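Long-range contacts in neurotoxin (Clostridium botulinum, PDB 3N7L), which probably recognises gangliosides on the neuronal surface, serving as the receptor-binding part of a botulinum neurotoxin of the mosaic D/C type: residues 75-80 / 203-208; 92-97 / 181-186; 124-129 / 155-160. One frame throughout, in Å; residues are numbered along the deposited sequence.

Interaction 1 of 3, residues 75-80 / 203-208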
loop_
_atom_site.group_PDB
_atom_site.type_symbol
_atom_site.label_atom_id
_atom_site.label_comp_id
_atom_site.label_asym_id
_atom_site.label_seq_id
_atom_site.Cartn_x
_atom_site.Cartn_y
_atom_site.Cartn_z
ATOM N N ILE A 75 9.631 -0.036 17.985
ATOM C CA ILE A 75 9.417 -1.199 17.135
ATOM C C ILE A 75 8.956 -0.686 15.767
ATOM O O ILE A 75 8.002 0.088 15.679
ATOM C CB ILE A 75 8.323 -2.117 17.730
ATOM C CG1 ILE A 75 8.750 -2.590 19.125
ATOM C CG2 ILE A 75 8.079 -3.310 16.811
ATOM C CD1 ILE A 75 7.677 -3.372 19.875
ATOM N N SER A 76 9.636 -1.093 14.702
ATOM C CA SER A 76 9.249 -0.634 13.371
ATOM C C SER A 76 9.236 -1.801 12.400
ATOM O O SER A 76 10.049 -2.711 12.513
ATOM C CB SER A 76 10.223 0.438 12.862
ATOM O OG SER A 76 11.498 -0.121 12.570
ATOM N N PHE A 77 8.313 -1.773 11.445
ATOM C CA PHE A 77 8.234 -2.848 10.467
ATOM C C PHE A 77 7.197 -2.593 9.386
ATOM O O PHE A 77 6.263 -1.814 9.576
ATOM C CB PHE A 77 7.910 -4.177 11.168
ATOM C CG PHE A 77 6.597 -4.174 11.912
ATOM C CD1 PHE A 77 5.420 -4.586 11.286
ATOM C CD2 PHE A 77 6.538 -3.769 13.249
ATOM C CE1 PHE A 77 4.207 -4.598 11.981
ATOM C CE2 PHE A 77 5.327 -3.776 13.952
ATOM C CZ PHE A 77 4.162 -4.192 13.319
ATOM N N TRP A 78 7.393 -3.243 8.242
ATOM C CA TRP A 78 6.449 -3.139 7.141
ATOM C C TRP A 78 5.539 -4.338 7.286
ATOM O O TRP A 78 5.995 -5.438 7.600
ATOM C CB TRP A 78 7.157 -3.201 5.784
ATOM C CG TRP A 78 7.723 -1.888 5.360
ATOM C CD1 TRP A 78 8.998 -1.433 5.568
ATOM C CD2 TRP A 78 7.029 -0.844 4.674
ATOM N NE1 TRP A 78 9.139 -0.169 5.049
ATOM C CE2 TRP A 78 7.947 0.219 4.493
ATOM C CE3 TRP A 78 5.721 -0.700 4.191
ATOM C CZ2 TRP A 78 7.598 1.413 3.845
ATOM C CZ3 TRP A 78 5.369 0.488 3.546
ATOM C CH2 TRP A 78 6.307 1.529 3.379
ATOM N N ILE A 79 4.251 -4.130 7.075
ATOM C CA ILE A 79 3.313 -5.225 7.187
ATOM C C ILE A 79 2.183 -5.084 6.184
ATOM O O ILE A 79 1.826 -3.976 5.768
ATOM C CB ILE A 79 2.711 -5.295 8.611
ATOM C CG1 ILE A 79 1.643 -6.395 8.679
ATOM C CG2 ILE A 79 2.102 -3.941 8.992
ATOM C CD1 ILE A 79 1.153 -6.688 10.088
ATOM N N ARG A 80 1.641 -6.225 5.785
ATOM C CA ARG A 80 0.516 -6.254 4.876
ATOM C C ARG A 80 -0.416 -7.366 5.340
ATOM O O ARG A 80 0.034 -8.470 5.648
ATOM C CB ARG A 80 0.963 -6.530 3.444
ATOM C CG ARG A 80 -0.197 -6.421 2.478
ATOM C CD ARG A 80 0.122 -6.964 1.111
ATOM N NE ARG A 80 -1.088 -6.926 0.301
ATOM C CZ ARG A 80 -1.265 -7.611 -0.821
ATOM N NH1 ARG A 80 -2.412 -7.502 -1.480
ATOM N NH2 ARG A 80 -0.304 -8.406 -1.276
ATOM N N MET A 203 -0.649 -12.634 6.134
ATOM C CA MET A 203 0.117 -11.507 6.624
ATOM C C MET A 203 1.526 -11.591 6.060
ATOM O O MET A 203 2.113 -12.673 5.978
ATOM C CB MET A 203 0.160 -11.545 8.150
ATOM C CG MET A 203 1.132 -10.578 8.799
ATOM S SD MET A 203 0.987 -10.638 10.609
ATOM C CE MET A 203 1.824 -12.170 10.963
ATOM N N TRP A 204 2.055 -10.443 5.653
ATOM C CA TRP A 204 3.406 -10.357 5.114
ATOM C C TRP A 204 4.170 -9.382 5.999
ATOM O O TRP A 204 3.666 -8.308 6.309
ATOM C CB TRP A 204 3.395 -9.810 3.686
ATOM C CG TRP A 204 2.809 -10.722 2.652
ATOM C CD1 TRP A 204 3.486 -11.575 1.825
ATOM C CD2 TRP A 204 1.428 -10.846 2.313
ATOM N NE1 TRP A 204 2.608 -12.220 0.988
ATOM C CE2 TRP A 204 1.336 -11.791 1.267
ATOM C CE3 TRP A 204 0.252 -10.250 2.792
ATOM C CZ2 TRP A 204 0.113 -12.154 0.690
ATOM C CZ3 TRP A 204 -0.964 -10.611 2.218
ATOM C CH2 TRP A 204 -1.022 -11.556 1.176
ATOM N N ILE A 205 5.378 -9.756 6.409
ATOM C CA ILE A 205 6.195 -8.885 7.241
ATOM C C ILE A 205 7.531 -8.661 6.563
ATOM O O ILE A 205 8.083 -9.566 5.939
ATOM C CB ILE A 205 6.452 -9.485 8.632
ATOM C CG1 ILE A 205 5.145 -9.558 9.423
ATOM C CG2 ILE A 205 7.493 -8.650 9.372
ATOM C CD1 ILE A 205 4.505 -8.208 9.678
ATOM N N ARG A 206 8.061 -7.459 6.714
ATOM C CA ARG A 206 9.322 -7.110 6.095
ATOM C C ARG A 206 10.104 -6.146 6.998
ATOM O O ARG A 206 9.532 -5.213 7.551
ATOM C CB ARG A 206 9.012 -6.475 4.735
ATOM C CG ARG A 206 10.152 -5.768 4.097
ATOM C CD ARG A 206 9.668 -4.567 3.323
ATOM N NE ARG A 206 10.710 -3.560 3.378
ATOM C CZ ARG A 206 10.715 -2.418 2.710
ATOM N NH1 ARG A 206 11.742 -1.607 2.875
ATOM N NH2 ARG A 206 9.726 -2.089 1.892
ATOM N N ASP A 207 11.401 -6.396 7.156
ATOM C CA ASP A 207 12.286 -5.555 7.968
ATOM C C ASP A 207 11.763 -5.177 9.358
ATOM O O ASP A 207 11.456 -4.018 9.627
ATOM C CB ASP A 207 12.645 -4.278 7.194
ATOM C CG ASP A 207 13.512 -4.559 5.973
ATOM O OD1 ASP A 207 14.603 -5.141 6.139
ATOM O OD2 ASP A 207 13.109 -4.200 4.846
ATOM N N PHE A 208 11.671 -6.164 10.241
ATOM C CA PHE A 208 11.200 -5.933 11.601
ATOM C C PHE A 208 12.400 -5.499 12.448
ATOM O O PHE A 208 13.333 -6.278 12.657
ATOM C CB PHE A 208 10.603 -7.217 12.178
ATOM C CG PHE A 208 9.984 -7.043 13.532
ATOM C CD1 PHE A 208 8.642 -6.691 13.659
ATOM C CD2 PHE A 208 10.743 -7.227 14.687
ATOM C CE1 PHE A 208 8.064 -6.523 14.915
ATOM C CE2 PHE A 208 10.174 -7.060 15.954
ATOM C CZ PHE A 208 8.833 -6.709 16.067
HETATM O O HOH W 1 11.701 -1.091 10.071
#

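Interaction 2 of 3, residues 92-97 / 181-186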
loop_
_atom_site.group_PDB
_atom_site.type_symbol
_atom_site.label_atom_id
_atom_site.label_comp_id
_atom_site.label_asym_id
_atom_site.label_seq_id
_atom_site.Cartn_x
_atom_site.Cartn_y
_atom_site.Cartn_z
ATOM N N THR A 92 -3.850 -12.308 17.319
ATOM C CA THR A 92 -2.597 -11.823 17.870
ATOM C C THR A 92 -1.669 -12.197 16.716
ATOM O O THR A 92 -1.773 -13.303 16.185
ATOM C CB THR A 92 -2.190 -12.585 19.147
ATOM O OG1 THR A 92 -3.153 -12.334 20.176
ATOM C CG2 THR A 92 -0.817 -12.125 19.623
ATOM N N ILE A 93 -0.797 -11.281 16.303
ATOM C CA ILE A 93 0.099 -11.549 15.180
ATOM C C ILE A 93 1.591 -11.513 15.518
ATOM O O ILE A 93 2.388 -12.238 14.923
ATOM C CB ILE A 93 -0.175 -10.569 14.022
ATOM C CG1 ILE A 93 -0.186 -9.127 14.541
ATOM C CG2 ILE A 93 -1.529 -10.890 13.391
ATOM C CD1 ILE A 93 -0.305 -8.079 13.443
ATOM N N ILE A 94 1.962 -10.654 16.459
ATOM C CA ILE A 94 3.348 -10.528 16.896
ATOM C C ILE A 94 3.226 -10.467 18.411
ATOM O O ILE A 94 2.759 -9.468 18.964
ATOM C CB ILE A 94 4.001 -9.229 16.367
ATOM C CG1 ILE A 94 3.855 -9.152 14.841
ATOM C CG2 ILE A 94 5.489 -9.208 16.727
ATOM C CD1 ILE A 94 4.357 -7.842 14.250
ATOM N N ASP A 95 3.635 -11.544 19.074
ATOM C CA ASP A 95 3.509 -11.623 20.522
ATOM C C ASP A 95 4.817 -11.775 21.279
ATOM O O ASP A 95 5.689 -12.556 20.892
ATOM C CB ASP A 95 2.603 -12.798 20.893
ATOM C CG ASP A 95 2.260 -12.819 22.368
ATOM O OD1 ASP A 95 1.431 -11.982 22.793
ATOM O OD2 ASP A 95 2.825 -13.658 23.104
ATOM N N SER A 96 4.940 -11.035 22.370
ATOM C CA SER A 96 6.132 -11.114 23.206
ATOM C C SER A 96 5.683 -11.066 24.667
ATOM O O SER A 96 6.111 -10.216 25.447
ATOM C CB SER A 96 7.092 -9.963 22.888
ATOM O OG SER A 96 8.394 -10.241 23.381
ATOM N N VAL A 97 4.782 -11.986 25.001
ATOM C CA VAL A 97 4.230 -12.135 26.347
ATOM C C VAL A 97 4.592 -13.548 26.786
ATOM O O VAL A 97 4.283 -14.508 26.086
ATOM C CB VAL A 97 2.683 -12.007 26.349
ATOM C CG1 VAL A 97 2.123 -12.450 27.691
ATOM C CG2 VAL A 97 2.275 -10.572 26.066
ATOM N N ILE A 181 9.988 -13.333 20.762
ATOM C CA ILE A 181 8.961 -12.696 19.943
ATOM C C ILE A 181 8.461 -13.747 18.960
ATOM O O ILE A 181 9.243 -14.337 18.212
ATOM C CB ILE A 181 9.519 -11.492 19.153
ATOM C CG1 ILE A 181 10.119 -10.473 20.120
ATOM C CG2 ILE A 181 8.393 -10.826 18.344
ATOM C CD1 ILE A 181 10.871 -9.364 19.435
ATOM N N THR A 182 7.156 -13.986 18.974
ATOM C CA THR A 182 6.557 -14.983 18.105
ATOM C C THR A 182 5.624 -14.379 17.060
ATOM O O THR A 182 4.611 -13.756 17.400
ATOM C CB THR A 182 5.759 -16.013 18.930
ATOM O OG1 THR A 182 6.634 -16.661 19.864
ATOM C CG2 THR A 182 5.131 -17.054 18.022
ATOM N N PHE A 183 5.983 -14.564 15.792
ATOM C CA PHE A 183 5.182 -14.085 14.667
ATOM C C PHE A 183 4.280 -15.245 14.247
ATOM O O PHE A 183 4.760 -16.265 13.749
ATOM C CB PHE A 183 6.084 -13.692 13.490
ATOM C CG PHE A 183 6.925 -12.468 13.741
ATOM C CD1 PHE A 183 6.575 -11.239 13.181
ATOM C CD2 PHE A 183 8.077 -12.547 14.519
ATOM C CE1 PHE A 183 7.366 -10.111 13.387
ATOM C CE2 PHE A 183 8.875 -11.419 14.732
ATOM C CZ PHE A 183 8.520 -10.201 14.166
ATOM N N GLN A 184 2.978 -15.099 14.462
ATOM C CA GLN A 184 2.036 -16.152 14.112
ATOM C C GLN A 184 0.621 -15.620 14.247
ATOM O O GLN A 184 0.300 -14.924 15.209
ATOM C CB GLN A 184 2.235 -17.364 15.037
ATOM C CG GLN A 184 1.260 -18.512 14.804
ATOM C CD GLN A 184 1.560 -19.727 15.679
ATOM O OE1 GLN A 184 1.584 -19.635 16.907
ATOM N NE2 GLN A 184 1.791 -20.873 15.043
ATOM N N MET A 185 -0.223 -15.940 13.275
ATOM C CA MET A 185 -1.603 -15.484 13.304
ATOM C C MET A 185 -2.468 -16.425 14.135
ATOM O O MET A 185 -2.887 -17.492 13.665
ATOM C CB MET A 185 -2.134 -15.372 11.882
ATOM C CG MET A 185 -1.233 -14.527 11.011
ATOM S SD MET A 185 -1.979 -14.123 9.453
ATOM C CE MET A 185 -2.998 -12.732 9.938
ATOM N N ASN A 186 -2.724 -16.016 15.375
ATOM C CA ASN A 186 -3.524 -16.810 16.297
ATOM C C ASN A 186 -4.840 -16.145 16.657
ATOM O O ASN A 186 -4.874 -15.029 17.178
ATOM C CB ASN A 186 -2.735 -17.099 17.572
ATOM C CG ASN A 186 -1.449 -17.840 17.300
ATOM O OD1 ASN A 186 -1.414 -18.760 16.488
ATOM N ND2 ASN A 186 -0.382 -17.452 17.990
#

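Interaction 3 of 3, residues 124-129 / 155-160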
loop_
_atom_site.group_PDB
_atom_site.type_symbol
_atom_site.label_atom_id
_atom_site.label_comp_id
_atom_site.label_asym_id
_atom_site.label_seq_id
_atom_site.Cartn_x
_atom_site.Cartn_y
_atom_site.Cartn_z
ATOM N N GLN A 124 -2.081 -1.793 29.108
ATOM C CA GLN A 124 -2.346 -0.483 28.547
ATOM C C GLN A 124 -2.089 -0.628 27.060
ATOM O O GLN A 124 -1.110 -1.243 26.649
ATOM C CB GLN A 124 -1.421 0.564 29.168
ATOM C CG GLN A 124 -1.639 1.979 28.646
ATOM C CD GLN A 124 -0.871 3.018 29.447
ATOM O OE1 GLN A 124 0.237 2.757 29.920
ATOM N NE2 GLN A 124 -1.451 4.208 29.593
ATOM N N ASP A 125 -2.972 -0.076 26.244
ATOM C CA ASP A 125 -2.787 -0.214 24.817
ATOM C C ASP A 125 -3.065 1.049 24.043
ATOM O O ASP A 125 -3.742 1.957 24.512
ATOM C CB ASP A 125 -3.662 -1.357 24.295
ATOM C CG ASP A 125 -5.126 -1.145 24.592
ATOM O OD1 ASP A 125 -5.832 -2.145 24.853
ATOM O OD2 ASP A 125 -5.578 0.020 24.557
ATOM N N ILE A 126 -2.519 1.089 22.841
ATOM C CA ILE A 126 -2.680 2.213 21.947
ATOM C C ILE A 126 -3.060 1.574 20.609
ATOM O O ILE A 126 -2.754 0.399 20.373
ATOM C CB ILE A 126 -1.353 2.998 21.864
ATOM C CG1 ILE A 126 -1.544 4.276 21.056
ATOM C CG2 ILE A 126 -0.261 2.120 21.268
ATOM C CD1 ILE A 126 -0.326 5.188 21.089
ATOM N N ASN A 127 -3.735 2.310 19.733
ATOM C CA ASN A 127 -4.125 1.702 18.469
ATOM C C ASN A 127 -4.249 2.623 17.275
ATOM O O ASN A 127 -4.255 3.846 17.391
ATOM C CB ASN A 127 -5.460 0.961 18.623
ATOM C CG ASN A 127 -6.644 1.910 18.748
ATOM O OD1 ASN A 127 -7.158 2.142 19.842
ATOM N ND2 ASN A 127 -7.075 2.469 17.624
ATOM N N PHE A 128 -4.349 1.983 16.118
ATOM C CA PHE A 128 -4.552 2.641 14.840
ATOM C C PHE A 128 -5.797 1.973 14.266
ATOM O O PHE A 128 -5.861 0.750 14.195
ATOM C CB PHE A 128 -3.370 2.387 13.895
ATOM C CG PHE A 128 -3.719 2.507 12.428
ATOM C CD1 PHE A 128 -4.329 3.656 11.931
ATOM C CD2 PHE A 128 -3.412 1.477 11.539
ATOM C CE1 PHE A 128 -4.628 3.782 10.568
ATOM C CE2 PHE A 128 -3.706 1.593 10.171
ATOM C CZ PHE A 128 -4.315 2.752 9.689
ATOM N N SER A 129 -6.794 2.764 13.895
ATOM C CA SER A 129 -7.992 2.201 13.282
ATOM C C SER A 129 -8.063 2.808 11.879
ATOM O O SER A 129 -8.100 4.029 11.723
ATOM C CB SER A 129 -9.253 2.537 14.093
ATOM O OG SER A 129 -9.476 3.929 14.191
ATOM N N MET A 155 3.555 6.529 25.048
ATOM C CA MET A 155 3.496 5.371 24.170
ATOM C C MET A 155 2.895 6.030 22.924
ATOM O O MET A 155 1.878 6.714 23.030
ATOM C CB MET A 155 2.513 4.349 24.744
ATOM C CG MET A 155 2.787 2.901 24.408
ATOM S SD MET A 155 1.418 1.809 24.901
ATOM C CE MET A 155 0.935 2.480 26.477
ATOM N N MET A 156 3.514 5.854 21.761
ATOM C CA MET A 156 2.996 6.471 20.540
ATOM C C MET A 156 3.023 5.514 19.353
ATOM O O MET A 156 3.922 4.678 19.239
ATOM C CB MET A 156 3.822 7.714 20.176
ATOM C CG MET A 156 4.043 8.702 21.316
ATOM S SD MET A 156 4.951 10.179 20.783
ATOM C CE MET A 156 6.620 9.574 20.748
ATOM N N ILE A 157 2.037 5.629 18.470
ATOM C CA ILE A 157 2.019 4.773 17.295
ATOM C C ILE A 157 1.911 5.614 16.034
ATOM O O ILE A 157 1.093 6.529 15.945
ATOM C CB ILE A 157 0.871 3.726 17.331
ATOM C CG1 ILE A 157 0.961 2.840 16.087
ATOM C CG2 ILE A 157 -0.488 4.410 17.378
ATOM C CD1 ILE A 157 0.092 1.610 16.151
ATOM N N TYR A 158 2.778 5.308 15.076
ATOM C CA TYR A 158 2.814 6.005 13.800
ATOM C C TYR A 158 2.515 5.009 12.682
ATOM O O TYR A 158 2.858 3.826 12.777
ATOM C CB TYR A 158 4.204 6.597 13.555
ATOM C CG TYR A 158 4.694 7.585 14.593
ATOM C CD1 TYR A 158 4.728 8.955 14.315
ATOM C CD2 TYR A 158 5.182 7.147 15.831
ATOM C CE1 TYR A 158 5.242 9.871 15.238
ATOM C CE2 TYR A 158 5.701 8.057 16.768
ATOM C CZ TYR A 158 5.729 9.415 16.459
ATOM O OH TYR A 158 6.270 10.317 17.350
ATOM N N ILE A 159 1.875 5.493 11.626
ATOM C CA ILE A 159 1.560 4.672 10.469
ATOM C C ILE A 159 2.051 5.468 9.274
ATOM O O ILE A 159 1.655 6.617 9.085
ATOM C CB ILE A 159 0.041 4.415 10.353
ATOM C CG1 ILE A 159 -0.431 3.576 11.546
ATOM C CG2 ILE A 159 -0.280 3.715 9.031
ATOM C CD1 ILE A 159 0.255 2.216 11.661
ATOM N N ASN A 160 2.926 4.859 8.480
ATOM C CA ASN A 160 3.503 5.521 7.313
ATOM C C ASN A 160 4.108 6.873 7.687
ATOM O O ASN A 160 3.970 7.857 6.958
ATOM C CB ASN A 160 2.453 5.694 6.212
ATOM C CG ASN A 160 1.934 4.365 5.704
ATOM O OD1 ASN A 160 2.669 3.380 5.684
ATOM N ND2 ASN A 160 0.667 4.330 5.288
#

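Interaction 1 of 3, residues 75-80 / 203-208
Two cross-strand arginine–tryptophan stacks, W78 with R206 and R80 with W204, lie on one face of a pair of adjacent antiparallel strands. Both are hydrogen-bonded pairs, joined among others by W78 N to R206 O at 3.0 Å and W204 N to R80 O at 2.8 Å. The guanidinium of R206 lies flat on the pyrrole side of the indole: its CZ sits 3.8 Å from the centroid of the W78 five-membered ring, with the planes 14° apart. D207 fixes its rotation, because R206 NE donates within the guanidinium plane to the anti lone pair of D207 OD2 (2.9 Å). R80 runs out extended from a CG anti to the backbone N (chi1 -174°); its CD brushes W204 CE3 at 3.7 Å and its guanidinium covers the six-membered ring less closely, while N140 O holds NE. The strands belong to a sheet of the concanavalin-like β-sandwich, whose other face is apolar. There isoleucine suits because its end methyl can lie along a neighbour, as I205 CD1 does on I79 CG1 at 3.5 Å. Around D207 strand 202-211 takes up one extra residue, so S76 bonds to Y209. F208 comes next to F77, the rings tilted by 30° and hardly overlapping, and I75 CG2 meets F208 CZ at 3.6 Å. A water joins S76 OG to D207 O.

Interaction 2 of 3, residues 92-97 / 181-186
I94 packs against both F183 and I181 on the buried face of this antiparallel pairing, and these three residues form its tight side. With CG1 beside the backbone N (chi1 -54°), I94 turns its other branch, CG2, over one face of the phenyl ring, 4.2 Å from the F183 centroid in a CH-π contact, and the same methyl meets I181 CG2 at 3.7 Å. I94 CG1 lies on the same side of the ring plane, 3.8 Å from F183 CD1. A β-branched chain suits this place because its two arms fill the space beside a ring and a second isoleucine at once. The opposite face, carrying T92, D95, T182 and N186, is partly exposed and much looser: these side chains barely touch across the strands, and polar groups fit there. D95 OD2 receives V97 N in an Asx turn, and D95 OD1 is hydrogen-bonded to S104 OG. Backbone bonds include T182 N to D95 O (2.8 Å) and N186 N to T92 O (3.0 Å). Between these two pairs the register slips by one at a classic β bulge, where the chain turns a corner and I93 O accepts Q184 N at 3.0 Å. On the far side of 92-97, I93 and I94 both face I105 of strand 102-108; strand 55-59 flanks 181-186, while F208 and I210 of strand 202-211 pack on I94 and I181, and M203 on I93 and M185.

Interaction 3 of 3, residues 124-129 / 155-160
Strands 124-129 and 155-159 run in nearly the same direction, their axes 18° apart and 7.1 Å from each other at closest approach, too far for backbone pairing. They belong to the two different sheets of the concanavalin-like β-sandwich, and the contact is made by side chains, some of them reaching the opposite backbone. Q124, I126 and F128 point across from one strand, M155, I157 and I159 from the other, which is why most of these residues are large and apolar. I126 reaches across to the backbone of the other strand: with CG1 anti to the backbone N (chi1 -173°), the chain ends in a CD1 that lies 3.3 Å from M155 O and 3.8 Å from I157 CG2. M155, flexible and unbranched, slides past it the other way, its SD 4.0 Å from I126 CG2, and bends at its last torsion to lay CE against Q124 CG at 3.4 Å. The glutamine can line this apolar gap because its amide is satisfied by the backbone of K168 and K170. Toward the other end F128 and I159 meet at about a right angle, and I159 CG1 stands over one face of the phenyl ring, offset toward the rim, 3.7 Å from the F128 centroid.

In the fold
From the N terminus, the chain lays down strand 72-82, then 91-93 and 95-97, then 122-129, and the partners follow in reverse order. Strand 154-159 completes interaction 3 first, 180-187 then closes interaction 2, and 202-211 closes interaction 1, so the three loops nest without crossing. Interaction 1 joins neighbours within one sheet of the sandwich, interaction 2 does so within the other, and interaction 3 spans the two. Interactions 1 and 2 also touch through the interior, where F208 meets F183 edge-to-face and M203 packs on M185 and I93. Interaction 3, centred about 15 Å from the centre of interaction 1, does not touch it, though their nearest atoms are about 4 Å apart and both reach the same sheet.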